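Local coordinates for transcriptional activator ToxR (Vibrio vulnificus, PDB 6UTC), which activates transcription from the inner membrane and, through the periplasmic domain described here, probably senses bile salts and interacts with its partner ToxS, at residues V25-L36 with P60-Q69; G70-I78 with N87-E95. All blocks are in the same frame, centred on the assembly; numbering follows the deposited sequence.

Contact 1 of 2, residues V25-L36 with P60-Q69; sequences VEVLTPLNHPPL and PVKVIATGGQ. With SO4 (sulfate ion), chain B.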
loop_
_atom_site.group_PDB
_atom_site.type_symbol
_atom_site.label_atom_id
_atom_site.label_comp_id
_atom_site.label_asym_id
_atom_site.label_seq_id
_atom_site.Cartn_x
_atom_site.Cartn_y
_atom_site.Cartn_z
ATOM N N VAL A 25 -6.913 5.384 4.205
ATOM C CA VAL A 25 -5.642 4.690 4.363
ATOM C C VAL A 25 -4.540 5.680 4.018
ATOM O O VAL A 25 -4.523 6.244 2.915
ATOM C CB VAL A 25 -5.564 3.443 3.465
ATOM C CG1 VAL A 25 -4.226 2.731 3.663
ATOM C CG2 VAL A 25 -6.728 2.496 3.750
ATOM N N GLU A 26 -3.623 5.909 4.955
ATOM C CA GLU A 26 -2.489 6.785 4.685
ATOM C C GLU A 26 -1.486 6.024 3.843
ATOM O O GLU A 26 -0.939 5.019 4.300
ATOM C CB GLU A 26 -1.810 7.180 5.990
ATOM C CG GLU A 26 -2.653 8.003 6.912
ATOM C CD GLU A 26 -1.904 8.333 8.184
ATOM O OE1 GLU A 26 -0.884 9.049 8.099
ATOM O OE2 GLU A 26 -2.317 7.858 9.260
ATOM N N VAL A 27 -1.216 6.506 2.636
ATOM C CA VAL A 27 -0.145 5.952 1.817
ATOM C C VAL A 27 1.106 6.760 2.120
ATOM O O VAL A 27 1.180 7.941 1.788
ATOM C CB VAL A 27 -0.488 5.979 0.326
ATOM C CG1 VAL A 27 0.662 5.391 -0.478
ATOM C CG2 VAL A 27 -1.785 5.219 0.074
ATOM N N LEU A 28 2.079 6.113 2.742
ATOM C CA LEU A 28 3.269 6.758 3.276
ATOM C C LEU A 28 4.510 6.207 2.604
ATOM O O LEU A 28 4.512 5.074 2.115
ATOM C CB LEU A 28 3.402 6.469 4.770
ATOM C CG LEU A 28 2.250 6.916 5.657
ATOM C CD1 LEU A 28 2.400 6.294 7.040
ATOM C CD2 LEU A 28 2.227 8.431 5.749
ATOM N N THR A 29 5.569 7.012 2.588
ATOM C CA THR A 29 6.874 6.540 2.151
ATOM C C THR A 29 7.912 7.213 3.035
ATOM O O THR A 29 7.644 8.289 3.577
ATOM C CB THR A 29 7.102 6.825 0.652
ATOM O OG1 THR A 29 8.240 6.103 0.176
ATOM C CG2 THR A 29 7.317 8.294 0.366
ATOM N N PRO A 30 9.078 6.601 3.239
ATOM C CA PRO A 30 10.106 7.272 4.040
ATOM C C PRO A 30 10.399 8.667 3.496
ATOM O O PRO A 30 10.331 8.918 2.290
ATOM C CB PRO A 30 11.317 6.336 3.917
ATOM C CG PRO A 30 10.702 4.987 3.703
ATOM C CD PRO A 30 9.512 5.259 2.809
ATOM N N LEU A 31 10.729 9.581 4.418
ATOM C CA LEU A 31 10.855 11.007 4.110
ATOM C C LEU A 31 11.641 11.259 2.835
ATOM O O LEU A 31 11.211 12.017 1.958
ATOM C CB LEU A 31 11.544 11.727 5.269
ATOM C CG LEU A 31 11.853 13.203 5.011
ATOM C CD1 LEU A 31 10.566 14.000 4.847
ATOM C CD2 LEU A 31 12.688 13.762 6.151
ATOM N N ASN A 32 12.811 10.644 2.723
ATOM C CA ASN A 32 13.680 10.926 1.599
ATOM C C ASN A 32 13.664 9.845 0.532
ATOM O O ASN A 32 14.531 9.844 -0.350
ATOM C CB ASN A 32 15.090 11.243 2.090
ATOM C CG ASN A 32 15.151 12.583 2.792
ATOM O OD1 ASN A 32 14.730 13.588 2.233
ATOM N ND2 ASN A 32 15.612 12.587 4.021
ATOM N N HIS A 33 12.689 8.942 0.573
ATOM C CA HIS A 33 12.575 7.955 -0.480
ATOM C C HIS A 33 12.393 8.656 -1.828
ATOM O O HIS A 33 11.752 9.701 -1.910
ATOM C CB HIS A 33 11.377 7.056 -0.192
ATOM C CG HIS A 33 11.324 5.843 -1.052
ATOM N ND1 HIS A 33 10.836 5.858 -2.343
ATOM C CD2 HIS A 33 11.704 4.566 -0.806
ATOM C CE1 HIS A 33 10.936 4.646 -2.861
ATOM N NE2 HIS A 33 11.458 3.841 -1.948
ATOM N N PRO A 34 12.924 8.084 -2.903
ATOM C CA PRO A 34 12.756 8.685 -4.233
ATOM C C PRO A 34 11.294 8.760 -4.640
ATOM O O PRO A 34 10.417 8.113 -4.031
ATOM C CB PRO A 34 13.530 7.716 -5.147
ATOM C CG PRO A 34 14.531 7.050 -4.251
ATOM C CD PRO A 34 13.828 6.921 -2.929
ATOM N N PRO A 35 10.987 9.508 -5.700
ATOM C CA PRO A 35 9.587 9.746 -6.067
ATOM C C PRO A 35 8.848 8.470 -6.453
ATOM O O PRO A 35 9.405 7.555 -7.058
ATOM C CB PRO A 35 9.692 10.713 -7.254
ATOM C CG PRO A 35 11.057 11.336 -7.126
ATOM C CD PRO A 35 11.918 10.274 -6.554
ATOM N N LEU A 36 7.567 8.433 -6.091
ATOM C CA LEU A 36 6.697 7.307 -6.390
ATOM C C LEU A 36 5.413 7.707 -7.100
ATOM O O LEU A 36 4.569 6.840 -7.339
ATOM C CB LEU A 36 6.352 6.544 -5.104
ATOM C CG LEU A 36 7.512 5.772 -4.490
ATOM C CD1 LEU A 36 7.105 5.232 -3.127
ATOM C CD2 LEU A 36 7.959 4.636 -5.412
ATOM N N PRO A 60 -6.868 -1.352 6.994
ATOM C CA PRO A 60 -5.512 -0.946 7.354
ATOM C C PRO A 60 -5.499 0.531 7.691
ATOM O O PRO A 60 -6.278 1.323 7.152
ATOM C CB PRO A 60 -4.712 -1.228 6.078
ATOM C CG PRO A 60 -5.720 -1.058 4.989
ATOM C CD PRO A 60 -6.991 -1.636 5.554
ATOM N N VAL A 61 -4.615 0.887 8.624
ATOM C CA VAL A 61 -4.384 2.284 8.976
ATOM C C VAL A 61 -3.553 2.959 7.897
ATOM O O VAL A 61 -3.830 4.091 7.473
ATOM C CB VAL A 61 -3.679 2.365 10.347
ATOM C CG1 VAL A 61 -3.381 3.817 10.713
ATOM C CG2 VAL A 61 -4.496 1.671 11.440
ATOM N N LYS A 62 -2.525 2.272 7.429
ATOM C CA LYS A 62 -1.577 2.874 6.521
ATOM C C LYS A 62 -0.991 1.788 5.655
ATOM O O LYS A 62 -1.086 0.593 5.957
ATOM C CB LYS A 62 -0.476 3.628 7.268
ATOM C CG LYS A 62 0.254 2.819 8.285
ATOM C CD LYS A 62 0.902 3.762 9.297
ATOM C CE LYS A 62 1.482 3.018 10.480
ATOM N NZ LYS A 62 1.975 3.992 11.495
ATOM N N VAL A 63 -0.407 2.231 4.557
ATOM C CA VAL A 63 0.360 1.375 3.669
ATOM C C VAL A 63 1.658 2.103 3.363
ATOM O O VAL A 63 1.647 3.290 3.001
ATOM C CB VAL A 63 -0.419 0.953 2.402
ATOM C CG1 VAL A 63 -0.797 2.125 1.537
ATOM C CG2 VAL A 63 0.365 -0.088 1.607
ATOM N N ILE A 64 2.774 1.427 3.594
ATOM C CA ILE A 64 4.092 1.997 3.355
ATOM C C ILE A 64 4.549 1.518 1.992
ATOM O O ILE A 64 4.672 0.307 1.759
ATOM C CB ILE A 64 5.107 1.569 4.424
ATOM C CG1 ILE A 64 4.510 1.671 5.831
ATOM C CG2 ILE A 64 6.423 2.362 4.258
ATOM C CD1 ILE A 64 4.078 3.023 6.222
ATOM N N ALA A 65 4.818 2.457 1.100
ATOM C CA ALA A 65 5.263 2.159 -0.252
ATOM C C ALA A 65 6.756 2.440 -0.368
ATOM O O ALA A 65 7.205 3.542 -0.039
ATOM C CB ALA A 65 4.501 3.032 -1.244
ATOM N N THR A 66 7.519 1.449 -0.837
ATOM C CA THR A 66 8.951 1.604 -1.052
ATOM C C THR A 66 9.376 0.857 -2.310
ATOM O O THR A 66 8.643 0.030 -2.861
ATOM C CB THR A 66 9.777 1.085 0.126
ATOM O OG1 THR A 66 9.504 -0.302 0.316
ATOM C CG2 THR A 66 9.472 1.848 1.401
ATOM N N GLY A 67 10.589 1.155 -2.764
ATOM C CA GLY A 67 11.090 0.545 -3.993
ATOM C C GLY A 67 10.599 1.310 -5.193
ATOM O O GLY A 67 10.669 2.540 -5.223
ATOM N N GLY A 68 10.124 0.594 -6.209
ATOM C CA GLY A 68 9.483 1.256 -7.328
ATOM C C GLY A 68 10.402 1.960 -8.293
ATOM O O GLY A 68 9.921 2.632 -9.207
ATOM N N GLN A 69 11.715 1.843 -8.125
ATOM C CA GLN A 69 12.607 2.516 -9.062
ATOM C C GLN A 69 12.846 1.666 -10.298
ATOM O O GLN A 69 13.126 2.210 -11.376
ATOM C CB GLN A 69 13.880 2.955 -8.340
ATOM C CG GLN A 69 13.545 3.722 -7.049
ATOM C CD GLN A 69 12.678 4.953 -7.298
ATOM O OE1 GLN A 69 13.116 5.900 -7.935
ATOM N NE2 GLN A 69 11.449 4.940 -6.796
HETATM S S SO4 B . 6.703 11.767 -4.749
HETATM O O1 SO4 B . 7.842 12.681 -4.801
HETATM O O2 SO4 B . 7.082 10.545 -4.047
HETATM O O3 SO4 B . 6.344 11.411 -6.127
HETATM O O4 SO4 B . 5.590 12.428 -4.081
HETATM O O HOH W 1 11.630 7.737 -8.869
#

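Contact 2 of 2, residues G70-I78 with N87-E95; sequences GNQLILNYI and NVTLRIFSE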
loop_
_atom_site.group_PDB
_atom_site.type_symbol
_atom_site.label_atom_id
_atom_site.label_comp_id
_atom_site.label_asym_id
_atom_site.label_seq_id
_atom_site.Cartn_x
_atom_site.Cartn_y
_atom_site.Cartn_z
ATOM N N GLY A 70 12.703 0.355 -10.172
ATOM C CA GLY A 70 12.562 -0.549 -11.290
ATOM C C GLY A 70 11.107 -0.910 -11.503
ATOM O O GLY A 70 10.210 -0.071 -11.361
ATOM N N ASN A 71 10.852 -2.181 -11.799
ATOM C CA ASN A 71 9.503 -2.608 -12.136
ATOM C C ASN A 71 8.748 -3.219 -10.963
ATOM O O ASN A 71 7.667 -3.774 -11.169
ATOM C CB ASN A 71 9.509 -3.566 -13.332
ATOM C CG ASN A 71 10.240 -4.861 -13.046
ATOM O OD1 ASN A 71 10.721 -5.097 -11.939
ATOM N ND2 ASN A 71 10.329 -5.717 -14.060
ATOM N N GLN A 72 9.279 -3.116 -9.744
ATOM C CA GLN A 72 8.677 -3.738 -8.571
ATOM C C GLN A 72 8.518 -2.717 -7.452
ATOM O O GLN A 72 9.454 -1.965 -7.152
ATOM C CB GLN A 72 9.521 -4.912 -8.075
ATOM C CG GLN A 72 8.818 -5.759 -7.039
ATOM C CD GLN A 72 9.425 -7.148 -6.893
ATOM O OE1 GLN A 72 9.117 -7.870 -5.943
ATOM N NE2 GLN A 72 10.296 -7.525 -7.827
ATOM N N LEU A 73 7.339 -2.705 -6.839
ATOM C CA LEU A 73 7.018 -1.856 -5.700
ATOM C C LEU A 73 6.631 -2.732 -4.515
ATOM O O LEU A 73 5.936 -3.739 -4.684
ATOM C CB LEU A 73 5.841 -0.942 -6.060
ATOM C CG LEU A 73 5.443 0.089 -4.993
ATOM C CD1 LEU A 73 6.425 1.262 -5.016
ATOM C CD2 LEU A 73 4.028 0.594 -5.192
ATOM N N ILE A 74 7.092 -2.358 -3.321
ATOM C CA ILE A 74 6.729 -3.028 -2.080
ATOM C C ILE A 74 5.660 -2.202 -1.382
ATOM O O ILE A 74 5.825 -0.986 -1.204
ATOM C CB ILE A 74 7.956 -3.196 -1.172
ATOM C CG1 ILE A 74 9.131 -3.798 -1.947
ATOM C CG2 ILE A 74 7.599 -4.027 0.045
ATOM C CD1 ILE A 74 8.812 -5.126 -2.601
ATOM N N LEU A 75 4.562 -2.846 -0.990
ATOM C CA LEU A 75 3.526 -2.202 -0.186
ATOM C C LEU A 75 3.369 -2.972 1.115
ATOM O O LEU A 75 3.110 -4.180 1.098
ATOM C CB LEU A 75 2.191 -2.189 -0.929
ATOM C CG LEU A 75 2.153 -1.322 -2.181
ATOM C CD1 LEU A 75 0.852 -1.525 -2.947
ATOM C CD2 LEU A 75 2.337 0.142 -1.831
ATOM N N ASN A 76 3.523 -2.281 2.231
ATOM C CA ASN A 76 3.373 -2.885 3.549
ATOM C C ASN A 76 2.106 -2.324 4.184
ATOM O O ASN A 76 2.063 -1.146 4.564
ATOM C CB ASN A 76 4.610 -2.612 4.401
ATOM C CG ASN A 76 5.676 -3.681 4.220
ATOM O OD1 ASN A 76 5.544 -4.789 4.742
ATOM N ND2 ASN A 76 6.700 -3.378 3.457
ATOM N N TYR A 77 1.079 -3.162 4.273
ATOM C CA TYR A 77 -0.183 -2.779 4.895
ATOM C C TYR A 77 -0.091 -2.982 6.395
ATOM O O TYR A 77 0.220 -4.089 6.859
ATOM C CB TYR A 77 -1.307 -3.637 4.329
ATOM C CG TYR A 77 -1.762 -3.195 2.962
ATOM C CD1 TYR A 77 -2.720 -2.210 2.827
ATOM C CD2 TYR A 77 -1.221 -3.751 1.814
ATOM C CE1 TYR A 77 -3.145 -1.787 1.583
ATOM C CE2 TYR A 77 -1.641 -3.334 0.557
ATOM C CZ TYR A 77 -2.609 -2.358 0.461
ATOM O OH TYR A 77 -3.033 -1.934 -0.786
ATOM N N ILE A 78 -0.357 -1.924 7.144
ATOM C CA ILE A 78 -0.281 -1.943 8.596
ATOM C C ILE A 78 -1.679 -1.736 9.152
ATOM O O ILE A 78 -2.394 -0.809 8.743
ATOM C CB ILE A 78 0.707 -0.888 9.117
ATOM C CG1 ILE A 78 2.119 -1.216 8.615
ATOM C CG2 ILE A 78 0.668 -0.831 10.642
ATOM C CD1 ILE A 78 3.124 -0.093 8.770
ATOM N N ASN A 87 -1.356 -7.781 9.046
ATOM C CA ASN A 87 -0.330 -6.996 8.367
ATOM C C ASN A 87 0.314 -7.833 7.275
ATOM O O ASN A 87 0.633 -9.008 7.482
ATOM C CB ASN A 87 0.776 -6.601 9.339
ATOM C CG ASN A 87 0.318 -5.616 10.383
ATOM O OD1 ASN A 87 -0.777 -5.074 10.300
ATOM N ND2 ASN A 87 1.164 -5.371 11.369
ATOM N N VAL A 88 0.560 -7.213 6.121
ATOM C CA VAL A 88 1.167 -7.937 5.014
ATOM C C VAL A 88 2.120 -7.048 4.239
ATOM O O VAL A 88 1.910 -5.835 4.095
ATOM C CB VAL A 88 0.147 -8.547 4.037
ATOM C CG1 VAL A 88 -0.617 -9.665 4.680
ATOM C CG2 VAL A 88 -0.776 -7.479 3.522
ATOM N N THR A 89 3.178 -7.674 3.745
ATOM C CA THR A 89 4.023 -7.112 2.708
ATOM C C THR A 89 3.604 -7.718 1.381
ATOM O O THR A 89 3.584 -8.949 1.235
ATOM C CB THR A 89 5.483 -7.461 2.961
ATOM O OG1 THR A 89 5.863 -7.032 4.264
ATOM C CG2 THR A 89 6.360 -6.751 1.949
ATOM N N LEU A 90 3.280 -6.861 0.417
ATOM C CA LEU A 90 2.913 -7.278 -0.926
ATOM C C LEU A 90 3.891 -6.666 -1.917
ATOM O O LEU A 90 4.476 -5.614 -1.666
ATOM C CB LEU A 90 1.500 -6.793 -1.283
ATOM C CG LEU A 90 0.340 -7.119 -0.337
ATOM C CD1 LEU A 90 -0.953 -6.561 -0.894
ATOM C CD2 LEU A 90 0.239 -8.618 -0.113
ATOM N N ARG A 91 4.054 -7.324 -3.056
ATOM C CA ARG A 91 4.924 -6.853 -4.122
ATOM C C ARG A 91 4.098 -6.754 -5.393
ATOM O O ARG A 91 3.406 -7.708 -5.768
ATOM C CB ARG A 91 6.096 -7.810 -4.320
ATOM C CG ARG A 91 6.840 -8.107 -3.020
ATOM C CD ARG A 91 6.762 -9.581 -2.641
ATOM N NE ARG A 91 6.834 -9.791 -1.192
ATOM C CZ ARG A 91 7.940 -9.652 -0.469
ATOM N NH1 ARG A 91 9.075 -9.289 -1.055
ATOM N NH2 ARG A 91 7.915 -9.873 0.839
ATOM N N ILE A 92 4.137 -5.600 -6.041
ATOM C CA ILE A 92 3.415 -5.426 -7.289
ATOM C C ILE A 92 4.396 -5.022 -8.375
ATOM O O ILE A 92 5.423 -4.393 -8.116
ATOM C CB ILE A 92 2.235 -4.435 -7.183
ATOM C CG1 ILE A 92 2.738 -3.027 -6.879
ATOM C CG2 ILE A 92 1.237 -4.899 -6.116
ATOM C CD1 ILE A 92 1.639 -1.988 -6.907
ATOM N N PHE A 93 4.073 -5.402 -9.604
ATOM C CA PHE A 93 4.909 -5.103 -10.752
ATOM C C PHE A 93 4.251 -4.033 -11.606
ATOM O O PHE A 93 3.030 -3.860 -11.585
ATOM C CB PHE A 93 5.169 -6.366 -11.576
ATOM C CG PHE A 93 6.038 -7.362 -10.871
ATOM C CD1 PHE A 93 5.499 -8.237 -9.945
ATOM C CD2 PHE A 93 7.404 -7.402 -11.107
ATOM C CE1 PHE A 93 6.299 -9.150 -9.278
ATOM C CE2 PHE A 93 8.212 -8.311 -10.446
ATOM C CZ PHE A 93 7.658 -9.188 -9.531
ATOM N N SER A 94 5.078 -3.294 -12.344
ATOM C CA SER A 94 4.546 -2.233 -13.191
ATOM C C SER A 94 3.769 -2.807 -14.370
ATOM O O SER A 94 2.649 -2.369 -14.662
ATOM C CB SER A 94 5.676 -1.323 -13.670
ATOM O OG SER A 94 6.680 -2.075 -14.320
ATOM N N GLU A 95 4.342 -3.798 -15.054
ATOM C CA GLU A 95 3.715 -4.319 -16.266
ATOM C C GLU A 95 2.601 -5.311 -15.944
ATOM O O GLU A 95 1.512 -5.238 -16.523
ATOM C CB GLU A 95 4.770 -4.953 -17.178
ATOM C CG GLU A 95 5.777 -3.959 -17.746
ATOM C CD GLU A 95 6.856 -4.629 -18.581
ATOM O OE1 GLU A 95 6.908 -5.877 -18.599
ATOM O OE2 GLU A 95 7.652 -3.907 -19.221
#

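Contact 1 of 2, residues V25-L36 with P60-Q69
Pro60 opens the second arm of a beta-alpha-beta unit, its ring CG touching CG2 of Val25 on the parallel strand 25-30; helix 40-52 makes the crossover. At a classic bulge, where Val61 and Lys62 both face Ile78, Val61 O takes the N-H of Glu26. Lys62 runs its aliphatic chain across Leu28, CD to CD1 3.7 Å; an apolar stem with a charged tip suits this partly exposed face. Val63 uses both backbone groups, N to Glu26 O and O to Leu28 N, while its CG1, set between backbone N and carbonyl carbon (chi1 62°), lies alongside Val27 CG2 at 3.6 Å under the helix. On the other face Ile64 CD1 packs on Leu28. Ala65 is small enough for Leu36 CD1 to reach its CB, and its carbonyl receives the hydroxyl of Thr29, OG1 to O 2.8 Å. Thr66 CG2 meets the ring of Pro30. Gly67, at positive phi where a side chain would jam against the preceding carbonyl, donates N-H to His33 NE2 at 2.9 Å; His33 ND1 donates to Pro34 O, so the neutral ND1-H form is indicated and ring rotation held. Gln69, bent at chi2 (-58°), folds back so that NE2 donates to Gly67 O at 3.0 Å and only weakly to Pro35 O.

Contact 2 of 2, residues G70-I78 with N87-E95
Tyr77 and Val88 exchange two backbone bonds, Tyr77 N to Val88 O at 2.8 Å and the longer Val88 N to Tyr77 O at 3.2 Å. Leu75 with Leu90 and Leu73 with Ile92 do the same, so the N-H and C=O of all six residues are satisfied across the contact. Ser94 N extends the series by donating to Asn71 O, tilted 31° from the carbonyl plane. The residues between, Gln72, Ile74 and Asn76, form non-hydrogen-bonded pairs with Phe93, Arg91 and Thr89; Ile74 and Asn76 turn their backbone bonds to Thr66 and Ile64. Strands 72-78 and 88-93 thus form an antiparallel beta hairpin, with 88-93 at the edge of the sheet. The hairpin face under helices 40-52 and 99-102 is largely buried, which suits Leu73, Leu75, Leu90, Ile92 and Tyr77: Leu90 CD1 touches Tyr77 CE2 at 3.6 Å, and the tyrosine ring stacks on Tyr50. Ile92 lays CG1 against Leu73 CB at 3.8 Å. The other face is more polar. Thr89 OG1 lies beside Asn76 OD1 as a donor would, but at a modelled 2.3 Å the details of this bond are doubtful. Gln72 is extended with CG anti to the backbone N (chi1 -169°), running beside Phe93, CG over one ring face and NE2 3.4 Å from CE2, the amide and ring planes 40° apart. Beside the Tyr77-Val88 pair, Asn87 OD1 accepts from His79 N.

Contact 1 and contact 2 lie in series along the chain and side by side in one mixed sheet, their centres about 10 Å apart. Strands 62-67 and 72-78, neighbours in the sheet, join them: Val61 N lies 2.8 Å from Ile78 O and Ile64 N 2.8 Å from Asn76 O, both probable hydrogen bonds. Helix 40-52 covers a shared face, with Val47 touching Val63 of contact 1 and Tyr77 of contact 2. Tyr77 also touches Cys46, which forms the disulfide to Cys103 and so ties this helix to the C-terminal end. The sulfate, probably from the crystallisation liquor, belongs to contact 1, held by Leu36 N, Arg17 and Gln37.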